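Local coordinates for polar amino acid ABC uptake transporter substrate binding protein (Streptococcus thermophilus LMG 18311, PDB 3HV1) that probably binds a polar amino acid outside the cell and delivers it to an ABC uptake transporter, as a family 3 extracellular solute-binding protein, at residues T30-P33 with M34-E38; A66-W69 with D70-E73. One frame throughout, in Å; residues are numbered along the deposited sequence.

Contact 1 (T30-P33 with M34-E38)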
ATOM      1  N   THR A  30      27.550   5.780  -2.890  1.00 23.67           N
ATOM      2  CA  THR A  30      27.960   5.872  -1.494  1.00 23.78           C
ATOM      3  C   THR A  30      26.898   5.318  -0.549  1.00 24.93           C
ATOM      4  O   THR A  30      27.107   5.270   0.661  1.00 25.29           O
ATOM      5  CB  THR A  30      28.194   7.332  -1.076  1.00 23.85           C
ATOM      6  OG1 THR A  30      26.930   8.004  -0.998  1.00 22.99           O
ATOM      7  CG2 THR A  30      29.082   8.054  -2.092  1.00 23.70           C
ATOM      8  N   PHE A  31      25.766   4.887  -1.089  1.00 25.00           N
ATOM      9  CA  PHE A  31      24.690   4.417  -0.227  1.00 26.88           C
ATOM     10  C   PHE A  31      24.738   3.003   0.345  1.00 27.57           C
ATOM     11  O   PHE A  31      23.973   2.126  -0.069  1.00 25.56           O
ATOM     12  CB  PHE A  31      23.348   4.634  -0.914  1.00 29.54           C
ATOM     13  CG  PHE A  31      22.189   4.674   0.033  1.00 34.40           C
ATOM     14  CD1 PHE A  31      22.198   5.541   1.122  1.00 37.43           C
ATOM     15  CD2 PHE A  31      21.077   3.867  -0.170  1.00 36.01           C
ATOM     16  CE1 PHE A  31      21.112   5.601   1.994  1.00 40.03           C
ATOM     17  CE2 PHE A  31      19.987   3.922   0.695  1.00 36.11           C
ATOM     18  CZ  PHE A  31      20.002   4.785   1.776  1.00 37.97           C
ATOM     19  N   VAL A  32      25.618   2.797   1.320  1.00 26.12           N
ATOM     20  CA  VAL A  32      25.724   1.505   1.998  1.00 24.84           C
ATOM     21  C   VAL A  32      24.435   1.396   2.821  1.00 24.51           C
ATOM     22  O   VAL A  32      23.986   2.388   3.392  1.00 25.74           O
ATOM     23  CB  VAL A  32      26.920   1.474   2.972  1.00 26.70           C
ATOM     24  CG1 VAL A  32      27.059   0.085   3.585  1.00 24.72           C
ATOM     25  CG2 VAL A  32      28.197   1.871   2.249  1.00 26.47           C
ATOM     26  N   PRO A  33      23.823   0.200   2.896  1.00 20.58           N
ATOM     27  CA  PRO A  33      24.220  -1.062   2.274  1.00 19.38           C
ATOM     28  C   PRO A  33      23.345  -1.408   1.070  1.00 18.91           C
ATOM     29  O   PRO A  33      23.361  -2.540   0.600  1.00 18.80           O
ATOM     30  CB  PRO A  33      23.994  -2.053   3.400  1.00 18.98           C
ATOM     31  CG  PRO A  33      22.647  -1.583   3.909  1.00 15.88           C
ATOM     32  CD  PRO A  33      22.762  -0.046   3.896  1.00 20.63           C
HETATM   33  N   MSE A  34      22.586  -0.444   0.564  1.00 19.59           N
HETATM   34  CA  MSE A  34      21.698  -0.728  -0.552  1.00 18.82           C
HETATM   35  C   MSE A  34      22.398  -0.925  -1.890  1.00 19.00           C
HETATM   36  O   MSE A  34      22.066  -1.833  -2.651  1.00 17.73           O
HETATM   37  CB  MSE A  34      20.651   0.375  -0.649  1.00 19.15           C
HETATM   38  CG  MSE A  34      19.904   0.610   0.662  1.00 23.56           C
HETATM   39 SE   MSE A  34      19.131  -0.981   1.468  1.00 30.11          SE
HETATM   40  CE  MSE A  34      17.605  -1.052   0.354  1.00 24.49           C
ATOM     41  N   GLY A  35      23.373  -0.072  -2.170  1.00 18.18           N
ATOM     42  CA  GLY A  35      24.109  -0.178  -3.419  1.00 18.83           C
ATOM     43  C   GLY A  35      25.273   0.779  -3.280  1.00 19.30           C
ATOM     44  O   GLY A  35      25.070   1.974  -3.078  1.00 19.55           O
ATOM     45  N   TYR A  36      26.486   0.258  -3.380  1.00 18.87           N
ATOM     46  CA  TYR A  36      27.646   1.107  -3.221  1.00 23.55           C
ATOM     47  C   TYR A  36      28.903   0.538  -3.853  1.00 23.36           C
ATOM     48  O   TYR A  36      28.980  -0.644  -4.183  1.00 21.10           O
ATOM     49  CB  TYR A  36      27.879   1.373  -1.727  1.00 24.09           C
ATOM     50  CG  TYR A  36      28.048   0.116  -0.888  1.00 25.82           C
ATOM     51  CD1 TYR A  36      29.315  -0.369  -0.565  1.00 24.61           C
ATOM     52  CD2 TYR A  36      26.935  -0.591  -0.421  1.00 25.15           C
ATOM     53  CE1 TYR A  36      29.471  -1.524   0.208  1.00 26.69           C
ATOM     54  CE2 TYR A  36      27.082  -1.745   0.348  1.00 27.35           C
ATOM     55  CZ  TYR A  36      28.348  -2.203   0.659  1.00 27.52           C
ATOM     56  OH  TYR A  36      28.493  -3.337   1.425  1.00 29.59           O
ATOM     57  N   GLU A  37      29.891   1.407  -4.024  1.00 27.21           N
ATOM     58  CA  GLU A  37      31.157   1.003  -4.603  1.00 30.08           C
ATOM     59  C   GLU A  37      32.104   0.618  -3.473  1.00 32.60           C
ATOM     60  O   GLU A  37      32.296   1.380  -2.526  1.00 33.18           O
ATOM     61  CB  GLU A  37      31.741   2.146  -5.435  1.00 33.08           C
ATOM     62  CG  GLU A  37      33.194   1.944  -5.798  1.00 37.88           C
ATOM     63  CD  GLU A  37      33.661   2.878  -6.888  1.00 39.69           C
ATOM     64  OE1 GLU A  37      33.160   4.021  -6.947  1.00 40.22           O
ATOM     65  OE2 GLU A  37      34.536   2.465  -7.678  1.00 41.34           O
ATOM     66  N   GLU A  38      32.676  -0.577  -3.565  1.00 34.75           N
ATOM     67  CA  GLU A  38      33.603  -1.058  -2.551  1.00 38.04           C
ATOM     68  C   GLU A  38      34.994  -0.521  -2.825  1.00 39.65           C
ATOM     69  O   GLU A  38      35.228   0.155  -3.826  1.00 39.08           O
ATOM     70  CB  GLU A  38      33.659  -2.584  -2.557  1.00 39.88           C
ATOM     71  CG  GLU A  38      33.103  -3.261  -1.312  1.00 42.25           C
ATOM     72  CD  GLU A  38      33.734  -2.762  -0.020  1.00 44.81           C
ATOM     73  OE1 GLU A  38      34.960  -2.503  -0.002  1.00 45.95           O
ATOM     74  OE2 GLU A  38      32.999  -2.645   0.986  1.00 44.70           O
TER
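V32 lies against one face of the Y36 ring: its CG2 sits 3.8 Å from the ring centroid and 17° off the normal, a CH-pi contact displaced toward the CG end of the ring. CG1 of V32 lies 3.7 Å from CE2 of Y36, further along the ring toward its hydroxyl end. Y36 has CG between the backbone N and the carbonyl carbon (chi1 57°), which turns the ring back over the bend; the CA of P33 lies 3.5 Å from CE2 of Y36. F31 and M34, a selenomethionine, run side by side, CE2 of F31 3.3 Å from CG of M34. A nearly straight hydrogen bond runs from G35 N to F31 O, 3.1 Å. Y188 of helix 183-192 and F247 close over P33. The T30 end is looser: its side chain turns away to solvent, where OG1 bonds D28, while the F31 ring stacks on H263, a purification-tag histidine of the second subunit. The bend, with its inverse gamma turn at F31 and cis peptide before P33, joins weakly bonded strand 30-31 to strand 35-37, a beta hairpin at one side of a small three-strand antiparallel sheet.

Contact 2 (A66-W69 with D70-E73)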
ATOM      1  N   ALA A  66      26.548   4.428 -11.597  1.00 24.56           N
ATOM      2  CA  ALA A  66      26.667   5.291 -10.424  1.00 26.25           C
ATOM      3  C   ALA A  66      26.311   6.680 -10.941  1.00 26.36           C
ATOM      4  O   ALA A  66      26.841   7.110 -11.960  1.00 28.07           O
ATOM      5  CB  ALA A  66      28.101   5.264  -9.882  1.00 24.33           C
ATOM      6  N   ILE A  67      25.413   7.381 -10.257  1.00 26.77           N
ATOM      7  CA  ILE A  67      25.008   8.706 -10.713  1.00 28.36           C
ATOM      8  C   ILE A  67      25.099   9.773  -9.629  1.00 30.51           C
ATOM      9  O   ILE A  67      25.280   9.467  -8.454  1.00 29.96           O
ATOM     10  CB  ILE A  67      23.549   8.707 -11.202  1.00 25.21           C
ATOM     11  CG1 ILE A  67      22.617   8.368 -10.028  1.00 26.44           C
ATOM     12  CG2 ILE A  67      23.370   7.707 -12.335  1.00 26.63           C
ATOM     13  CD1 ILE A  67      21.132   8.467 -10.352  1.00 23.60           C
ATOM     14  N   ASP A  68      25.002  11.033 -10.042  1.00 31.93           N
ATOM     15  CA  ASP A  68      24.986  12.130  -9.086  1.00 33.83           C
ATOM     16  C   ASP A  68      23.549  11.974  -8.593  1.00 32.91           C
ATOM     17  O   ASP A  68      22.609  12.206  -9.351  1.00 31.94           O
ATOM     18  CB  ASP A  68      25.159  13.477  -9.800  1.00 36.80           C
ATOM     19  CG  ASP A  68      25.107  14.656  -8.843  1.00 41.95           C
ATOM     20  OD1 ASP A  68      24.161  14.713  -8.025  1.00 39.78           O
ATOM     21  OD2 ASP A  68      26.006  15.529  -8.916  1.00 43.36           O
ATOM     22  N   TRP A  69      23.378  11.557  -7.342  1.00 34.01           N
ATOM     23  CA  TRP A  69      22.040  11.317  -6.795  1.00 33.42           C
ATOM     24  C   TRP A  69      21.045  12.462  -6.985  1.00 34.94           C
ATOM     25  O   TRP A  69      19.869  12.228  -7.268  1.00 33.77           O
ATOM     26  CB  TRP A  69      22.141  10.946  -5.308  1.00 33.84           C
ATOM     27  CG  TRP A  69      20.889  10.309  -4.733  1.00 33.00           C
ATOM     28  CD1 TRP A  69      20.165  10.758  -3.668  1.00 33.13           C
ATOM     29  CD2 TRP A  69      20.242   9.106  -5.180  1.00 31.30           C
ATOM     30  NE1 TRP A  69      19.106   9.914  -3.424  1.00 32.79           N
ATOM     31  CE2 TRP A  69      19.128   8.893  -4.336  1.00 31.55           C
ATOM     32  CE3 TRP A  69      20.493   8.190  -6.209  1.00 31.64           C
ATOM     33  CZ2 TRP A  69      18.260   7.797  -4.490  1.00 28.70           C
ATOM     34  CZ3 TRP A  69      19.626   7.097  -6.364  1.00 30.66           C
ATOM     35  CH2 TRP A  69      18.525   6.916  -5.504  1.00 28.03           C
ATOM     36  N   ASP A  70      21.505  13.701  -6.839  1.00 35.76           N
ATOM     37  CA  ASP A  70      20.613  14.848  -7.004  1.00 35.95           C
ATOM     38  C   ASP A  70      20.003  14.887  -8.396  1.00 34.26           C
ATOM     39  O   ASP A  70      18.919  15.436  -8.599  1.00 32.81           O
ATOM     40  CB  ASP A  70      21.367  16.159  -6.757  1.00 40.27           C
ATOM     41  CG  ASP A  70      21.928  16.254  -5.355  1.00 44.17           C
ATOM     42  OD1 ASP A  70      21.187  15.928  -4.402  1.00 44.61           O
ATOM     43  OD2 ASP A  70      23.104  16.661  -5.205  1.00 47.05           O
HETATM   44  N   MSE A  71      20.706  14.292  -9.350  1.00 33.49           N
HETATM   45  CA  MSE A  71      20.266  14.277 -10.739  1.00 34.82           C
HETATM   46  C   MSE A  71      19.470  13.040 -11.133  1.00 32.75           C
HETATM   47  O   MSE A  71      19.200  12.826 -12.313  1.00 30.56           O
HETATM   48  CB  MSE A  71      21.481  14.373 -11.659  1.00 40.27           C
HETATM   49  CG  MSE A  71      22.229  15.673 -11.589  1.00 44.22           C
HETATM   50 SE   MSE A  71      21.141  17.173 -12.076  1.00 55.73          SE
HETATM   51  CE  MSE A  71      20.635  16.668 -13.872  1.00 47.88           C
ATOM     52  N   LYS A  72      19.074  12.239 -10.151  1.00 30.88           N
ATOM     53  CA  LYS A  72      18.351  11.012 -10.453  1.00 28.36           C
ATOM     54  C   LYS A  72      17.092  11.140 -11.293  1.00 27.75           C
ATOM     55  O   LYS A  72      16.938  10.401 -12.261  1.00 27.86           O
ATOM     56  CB  LYS A  72      18.034  10.241  -9.165  1.00 26.96           C
ATOM     57  CG  LYS A  72      17.181  10.984  -8.160  1.00 23.68           C
ATOM     58  CD  LYS A  72      17.084  10.162  -6.876  1.00 23.21           C
ATOM     59  CE  LYS A  72      16.481  10.982  -5.748  1.00 24.32           C
ATOM     60  NZ  LYS A  72      17.376  12.107  -5.372  1.00 21.72           N
ATOM     61  N   GLU A  73      16.181  12.049 -10.947  1.00 28.07           N
ATOM     62  CA  GLU A  73      14.955  12.175 -11.739  1.00 27.48           C
ATOM     63  C   GLU A  73      15.266  12.663 -13.142  1.00 28.52           C
ATOM     64  O   GLU A  73      14.623  12.258 -14.114  1.00 27.10           O
ATOM     65  CB  GLU A  73      13.957  13.148 -11.111  1.00 30.14           C
ATOM     66  CG  GLU A  73      13.214  12.639  -9.888  1.00 29.55           C
ATOM     67  CD  GLU A  73      14.047  12.744  -8.632  1.00 30.05           C
ATOM     68  OE1 GLU A  73      14.824  13.715  -8.520  1.00 28.63           O
ATOM     69  OE2 GLU A  73      13.916  11.869  -7.754  1.00 27.43           O
TER
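K72 folds back over the indole of W69, three residues earlier. Its CD stands 3.5 Å from the centroid of the six-membered ring, a CH-pi contact almost on the ring normal, and its NZ lies 3.6 Å from the centroid of the five-membered ring, a cation-pi contact over the same face. The aliphatic chain therefore runs across the indole and ends above the pyrrole part. K72 leaves the backbone with CG between N and the carbonyl carbon (chi1 60°), stays extended through chi3 and bends at chi4, which turns NZ in toward W69 O at 3.1 Å. The backbone N of K72 reaches that same oxygen at 3.0 Å, so two donors grip it from opposite faces of the carbonyl plane. I67 adds an apolar touch, its CD1 3.8 Å from CB of K72.

One step outward, the turn that holds the pair is closed by a hydrogen bond from M71 N to D68 O, 2.8 Å long. A weak bond joins D70 N to D68 OD1 at 3.1 Å. D70 OD2 lies 3.6 Å from D68 OD1, a like-charge pair that is probably unfavourable. M71, a selenomethionine, occupies the N-cap position of helix 72-78. Beyond the turn, I84 touches both W69 and K72, R94 and Y88 also lie against K72, and H263, a purification-tag histidine of the second subunit, stacks on the indole.

For an ammonium that bonds a carbonyl oxygen and lies over an indole face, both groups probably help to offset the lysine charge, while its methylene chain supplies the apolar packing.

Contact 1 is the more buried of the two, touched by side chains of helices 183-192 and 238-247, whereas contact 2 is a surface turn leading from strand 61-66 into helix 72-78. They share no strand or helix, and their nearest atoms remain about 6 Å apart with centres about 14 Å apart. The chemistry follows the setting: apolar and aromatic packing with little hydrogen bonding dominates contact 1, while contact 2 relies on backbone turn bonds and a lysine charge. Common neighbours link them nonetheless. N86 touches F31, M34 and W69, and H263, a purification-tag histidine of the second subunit, reaches both F31 and W69 in this crystal assembly.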